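Local coordinates for viral structural protein 4 (Bombyx mori cytoplasmic polyhedrosis virus, PDB 6TZ0), which binds GTP and accompanies the viral RNA-dependent RNA polymerase, probably serving as its nucleotide-binding cofactor during transcription, at residues M550-S553 and I554-K558; D161-Y164 and Q165-I168. All blocks are in the same frame, centred on the assembly; numbering follows the deposited sequence.

How the interactions relate
Both contacts are local, each formed within one continuous run of residues, so neither closes a long loop. From the N terminus, interaction 2 comes first, in the short helix 162-166 that follows strand 157-159. Interaction 1 lies near the C terminus, in helix 547-556, which follows strand 543-545 at the edge of the parallel sheet. They stand in series and neither nest nor cross. Their centres are about 20 Å apart, and their nearest atoms about 6 Å apart without touching. The loop before helix 326-340 and the helix's first residue are common ground: Lys-163 meets Asn-323 and Glu-162 meets Gly-326, while Glu-552 and Arg-556 pack on Pro-324.

Interaction 1: residues M550-S553 and I554-K558; sequences MLES and IRRWK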
loop_
_atom_site.group_PDB
_atom_site.type_symbol
_atom_site.label_atom_id
_atom_site.label_comp_id
_atom_site.label_asym_id
_atom_site.label_seq_id
_atom_site.Cartn_x
_atom_site.Cartn_y
_atom_site.Cartn_z
ATOM N N MET B 550 28.147 -19.807 9.863
ATOM C CA MET B 550 28.419 -19.797 8.430
ATOM C C MET B 550 29.050 -21.091 7.948
ATOM O O MET B 550 28.897 -21.443 6.776
ATOM C CB MET B 550 29.305 -18.612 8.051
ATOM C CG MET B 550 28.522 -17.360 7.764
ATOM S SD MET B 550 29.474 -15.902 7.335
ATOM C CE MET B 550 29.876 -15.370 8.985
ATOM N N LEU B 551 29.765 -21.810 8.809
ATOM C CA LEU B 551 30.241 -23.119 8.377
ATOM C C LEU B 551 29.134 -24.169 8.441
ATOM O O LEU B 551 29.045 -25.048 7.567
ATOM C CB LEU B 551 31.442 -23.544 9.216
ATOM C CG LEU B 551 32.666 -22.652 9.040
ATOM C CD1 LEU B 551 33.799 -23.088 9.944
ATOM C CD2 LEU B 551 33.105 -22.634 7.588
ATOM N N GLU B 552 28.278 -24.081 9.461
ATOM C CA GLU B 552 27.171 -25.014 9.610
ATOM C C GLU B 552 26.155 -24.849 8.491
ATOM O O GLU B 552 25.494 -25.820 8.109
ATOM C CB GLU B 552 26.521 -24.803 10.977
ATOM C CG GLU B 552 25.466 -25.818 11.366
ATOM C CD GLU B 552 26.043 -27.200 11.605
ATOM O OE1 GLU B 552 27.230 -27.295 11.981
ATOM O OE2 GLU B 552 25.310 -28.194 11.415
ATOM N N SER B 553 26.043 -23.636 7.947
ATOM C CA SER B 553 25.186 -23.395 6.793
ATOM C C SER B 553 25.640 -24.185 5.572
ATOM O O SER B 553 24.809 -24.737 4.844
ATOM C CB SER B 553 25.164 -21.905 6.474
ATOM O OG SER B 553 24.424 -21.658 5.300
ATOM N N ILE B 554 26.951 -24.247 5.326
ATOM C CA ILE B 554 27.455 -25.026 4.200
ATOM C C ILE B 554 27.301 -26.516 4.474
ATOM O O ILE B 554 26.937 -27.287 3.578
ATOM C CB ILE B 554 28.916 -24.646 3.894
ATOM C CG1 ILE B 554 29.017 -23.204 3.421
ATOM C CG2 ILE B 554 29.534 -25.548 2.838
ATOM C CD1 ILE B 554 30.439 -22.757 3.286
ATOM N N ARG B 555 27.529 -26.941 5.721
ATOM C CA ARG B 555 27.413 -28.368 6.019
ATOM C C ARG B 555 25.974 -28.873 5.978
ATOM O O ARG B 555 25.751 -30.054 5.699
ATOM C CB ARG B 555 28.035 -28.696 7.371
ATOM C CG ARG B 555 29.538 -28.633 7.373
ATOM C CD ARG B 555 30.103 -29.042 8.716
ATOM N NE ARG B 555 29.867 -30.453 9.008
ATOM C CZ ARG B 555 29.045 -30.900 9.954
ATOM N NH1 ARG B 555 28.371 -30.044 10.710
ATOM N NH2 ARG B 555 28.897 -32.201 10.148
ATOM N N ARG B 556 24.988 -28.021 6.242
ATOM C CA ARG B 556 23.614 -28.507 6.268
ATOM C C ARG B 556 22.913 -28.454 4.920
ATOM O O ARG B 556 21.859 -29.077 4.764
ATOM C CB ARG B 556 22.783 -27.726 7.286
ATOM C CG ARG B 556 23.149 -28.029 8.711
ATOM C CD ARG B 556 22.200 -27.365 9.670
ATOM N NE ARG B 556 22.572 -27.645 11.051
ATOM C CZ ARG B 556 21.891 -27.224 12.106
ATOM N NH1 ARG B 556 20.786 -26.518 11.941
ATOM N NH2 ARG B 556 22.308 -27.526 13.325
ATOM N N TRP B 557 23.455 -27.725 3.953
ATOM C CA TRP B 557 22.827 -27.609 2.646
ATOM C C TRP B 557 23.056 -28.891 1.863
ATOM O O TRP B 557 24.195 -29.340 1.721
ATOM C CB TRP B 557 23.401 -26.408 1.897
ATOM C CG TRP B 557 22.707 -26.067 0.621
ATOM C CD1 TRP B 557 23.125 -26.363 -0.637
ATOM C CD2 TRP B 557 21.486 -25.337 0.475
ATOM N NE1 TRP B 557 22.238 -25.876 -1.557
ATOM C CE2 TRP B 557 21.219 -25.244 -0.900
ATOM C CE3 TRP B 557 20.584 -24.763 1.374
ATOM C CZ2 TRP B 557 20.092 -24.600 -1.399
ATOM C CZ3 TRP B 557 19.470 -24.121 0.877
ATOM C CH2 TRP B 557 19.234 -24.044 -0.497
ATOM N N LYS B 558 21.979 -29.497 1.376
ATOM C CA LYS B 558 22.113 -30.696 0.561
ATOM C C LYS B 558 22.507 -30.294 -0.857
ATOM O O LYS B 558 21.811 -29.517 -1.518
ATOM C CB LYS B 558 20.835 -31.540 0.613
ATOM C CG LYS B 558 19.527 -30.886 0.192
ATOM C CD LYS B 558 18.358 -31.825 0.421
ATOM C CE LYS B 558 18.398 -33.002 -0.539
ATOM N NZ LYS B 558 17.213 -33.888 -0.389
#
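A salt-bridge network near the C-terminal end of helix 547-556 joins Glu-552 to Arg-555 and Arg-556, one and the same carboxylate serving arginines three and four residues further on. The stronger link runs from Arg-556 NE to Glu-552 OE2, 2.8 Å, with an N-H...O angle of 147°. It uses the anti lone pair of OE2, the one turned away from OE1, and the oxygen lies somewhat off the guanidinium plane. Carboxylate and guanidinium stand nearly at right angles, their planes 84° apart. Arg-556 arrives there with its chain extended from CG to NE; Arg-556 CG rests 3.3 Å from Glu-552 O. Glu-552 starts out away from the following residues, and the bend at chi2 (68°) brings its carboxylate back toward the next turn.

The other oxygen, Glu-552 OE1, lies at the edge of the Arg-555 guanidinium, in its plane, 3.2 Å from NH1. This second bond is weak. Together the two contacts, chiefly that of Arg-556, probably restrict the carboxylate's rotation and would tend to stabilise its charged form.

Beneath the ion pairs the backbone keeps helical bonding, Arg-555 N to Leu-551 O at 3.0 Å and Arg-556 N to Glu-552 O at 2.9 Å. The last step, from Trp-557 N to Ser-553 O, is weak. Ser-553 packs on Leu-332 and Leu-336 of helix 326-340, whereas Met-550 and Ile-554 face Tyr-366 of helix 359-374, whose first residues, Lys-359 to Ser-361, have been seen to bind GTP, although none is bound to this chain here. The arrangement is a classic i to i+3 and i to i+4 ion-pair network along a helix, here following the last strand of the P-loop domain's parallel sheet.

Interaction 2: residues D161-Y164 and Q165-I168; sequences DEKY and QSLI
The ring of Tyr-164 is approached obliquely by Ile-168, whose CD1 is 4.3 Å from Tyr-164 CD2; the adjoining peptide N of Gln-165 also lies oblique to the ring. Phe-159 also meets this ring, the two planes inclined by about 30°. The Tyr-164 hydroxyl is hydrogen-bonded to the hydroxyl of Tyr-13. Ile-168 comes back toward the helix through its CG1 branch, which lies 3.4 Å from Tyr-164 O. The other flat group, the amide of Gln-165, ends an extended chain that leans over the start of the helix, with CD 3.6 Å from Asp-161 O.

Asp-161 is the N-cap: its OD1 takes a weak hydrogen bond from Glu-162 N, while OD2 is hydrogen-bonded to the hydroxyl of Tyr-16. In the single turn that follows, Ser-166 N bonds to Glu-162 O at 2.9 Å. The Ser-166 hydroxyl donates to Lys-163 O, 3.0 Å from OG and well above the carbonyl plane. Its chi1 of 67° sets OG between the backbone N and carbonyl carbon, turned back toward the preceding turn. Lys-163 bends at chi2 and chi4 until NZ stands 3.4 Å from Leu-167 CD1, a van der Waals contact between the ammonium end and a methyl, and the two side chains cross obliquely.

The short helix 162-166 follows strand 157-159, with Tyr-164 directed to the N-terminal residues around helix 10-15. Glu-162 OE2 reaches the start of helix 326-340, accepting a weak hydrogen bond from Gly-326 N. Glu-162, Gln-165 and Ser-166 pack respectively against Phe-467, Tyr-583 and Glu-464 of the RNA-dependent RNA polymerase chain, placing the helix at the interface with the polymerase.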
loop_
_atom_site.group_PDB
_atom_site.type_symbol
_atom_site.label_atom_id
_atom_site.label_comp_id
_atom_site.label_asym_id
_atom_site.label_seq_id
_atom_site.Cartn_x
_atom_site.Cartn_y
_atom_site.Cartn_z
ATOM N N ASP B 161 15.736 -22.527 26.177
ATOM C CA ASP B 161 16.688 -22.734 25.099
ATOM C C ASP B 161 15.964 -22.585 23.767
ATOM O O ASP B 161 14.765 -22.830 23.668
ATOM C CB ASP B 161 17.306 -24.128 25.219
ATOM C CG ASP B 161 18.535 -24.309 24.367
ATOM O OD1 ASP B 161 18.961 -23.352 23.692
ATOM O OD2 ASP B 161 19.079 -25.428 24.364
ATOM N N GLU B 162 16.704 -22.187 22.734
ATOM C CA GLU B 162 16.083 -22.013 21.424
ATOM C C GLU B 162 15.931 -23.341 20.690
ATOM O O GLU B 162 14.924 -23.569 20.010
ATOM C CB GLU B 162 16.895 -21.024 20.587
ATOM C CG GLU B 162 16.297 -20.711 19.227
ATOM C CD GLU B 162 17.107 -19.698 18.445
ATOM O OE1 GLU B 162 18.120 -19.203 18.979
ATOM O OE2 GLU B 162 16.740 -19.406 17.288
ATOM N N LYS B 163 16.925 -24.224 20.826
ATOM C CA LYS B 163 16.851 -25.571 20.270
ATOM C C LYS B 163 15.726 -26.381 20.902
ATOM O O LYS B 163 15.131 -27.237 20.240
ATOM C CB LYS B 163 18.202 -26.261 20.464
ATOM C CG LYS B 163 18.338 -27.683 19.952
ATOM C CD LYS B 163 18.271 -27.752 18.450
ATOM C CE LYS B 163 18.750 -29.104 17.960
ATOM N NZ LYS B 163 17.896 -30.220 18.430
ATOM N N TYR B 164 15.403 -26.108 22.166
ATOM C CA TYR B 164 14.249 -26.745 22.787
ATOM C C TYR B 164 12.947 -26.182 22.230
ATOM O O TYR B 164 11.994 -26.928 21.993
ATOM C CB TYR B 164 14.304 -26.556 24.302
ATOM C CG TYR B 164 13.289 -27.364 25.082
ATOM C CD1 TYR B 164 13.555 -28.671 25.456
ATOM C CD2 TYR B 164 12.056 -26.822 25.427
ATOM C CE1 TYR B 164 12.634 -29.407 26.160
ATOM C CE2 TYR B 164 11.129 -27.553 26.114
ATOM C CZ TYR B 164 11.420 -28.842 26.482
ATOM O OH TYR B 164 10.485 -29.559 27.187
ATOM N N GLN B 165 12.885 -24.862 22.031
ATOM C CA GLN B 165 11.644 -24.222 21.606
ATOM C C GLN B 165 11.326 -24.500 20.148
ATOM O O GLN B 165 10.161 -24.431 19.750
ATOM C CB GLN B 165 11.711 -22.718 21.837
ATOM C CG GLN B 165 11.617 -22.302 23.280
ATOM C CD GLN B 165 11.821 -20.817 23.464
ATOM O OE1 GLN B 165 12.063 -20.090 22.503
ATOM N NE2 GLN B 165 11.746 -20.360 24.704
ATOM N N SER B 166 12.339 -24.791 19.334
ATOM C CA SER B 166 12.073 -25.170 17.954
ATOM C C SER B 166 11.447 -26.550 17.846
ATOM O O SER B 166 10.786 -26.841 16.846
ATOM C CB SER B 166 13.359 -25.133 17.138
ATOM O OG SER B 166 14.246 -26.143 17.567
ATOM N N LEU B 167 11.636 -27.400 18.847
ATOM C CA LEU B 167 11.164 -28.772 18.819
ATOM C C LEU B 167 9.849 -28.967 19.550
ATOM O O LEU B 167 9.381 -30.103 19.653
ATOM C CB LEU B 167 12.227 -29.691 19.414
ATOM C CG LEU B 167 13.510 -29.729 18.592
ATOM C CD1 LEU B 167 14.590 -30.483 19.317
ATOM C CD2 LEU B 167 13.236 -30.357 17.247
ATOM N N ILE B 168 9.255 -27.905 20.072
ATOM C CA ILE B 168 7.953 -28.030 20.731
ATOM C C ILE B 168 6.885 -28.282 19.672
ATOM O O ILE B 168 6.912 -27.636 18.611
ATOM C CB ILE B 168 7.650 -26.772 21.553
ATOM C CG1 ILE B 168 8.642 -26.638 22.709
ATOM C CG2 ILE B 168 6.245 -26.784 22.104
ATOM C CD1 ILE B 168 8.544 -25.330 23.457
#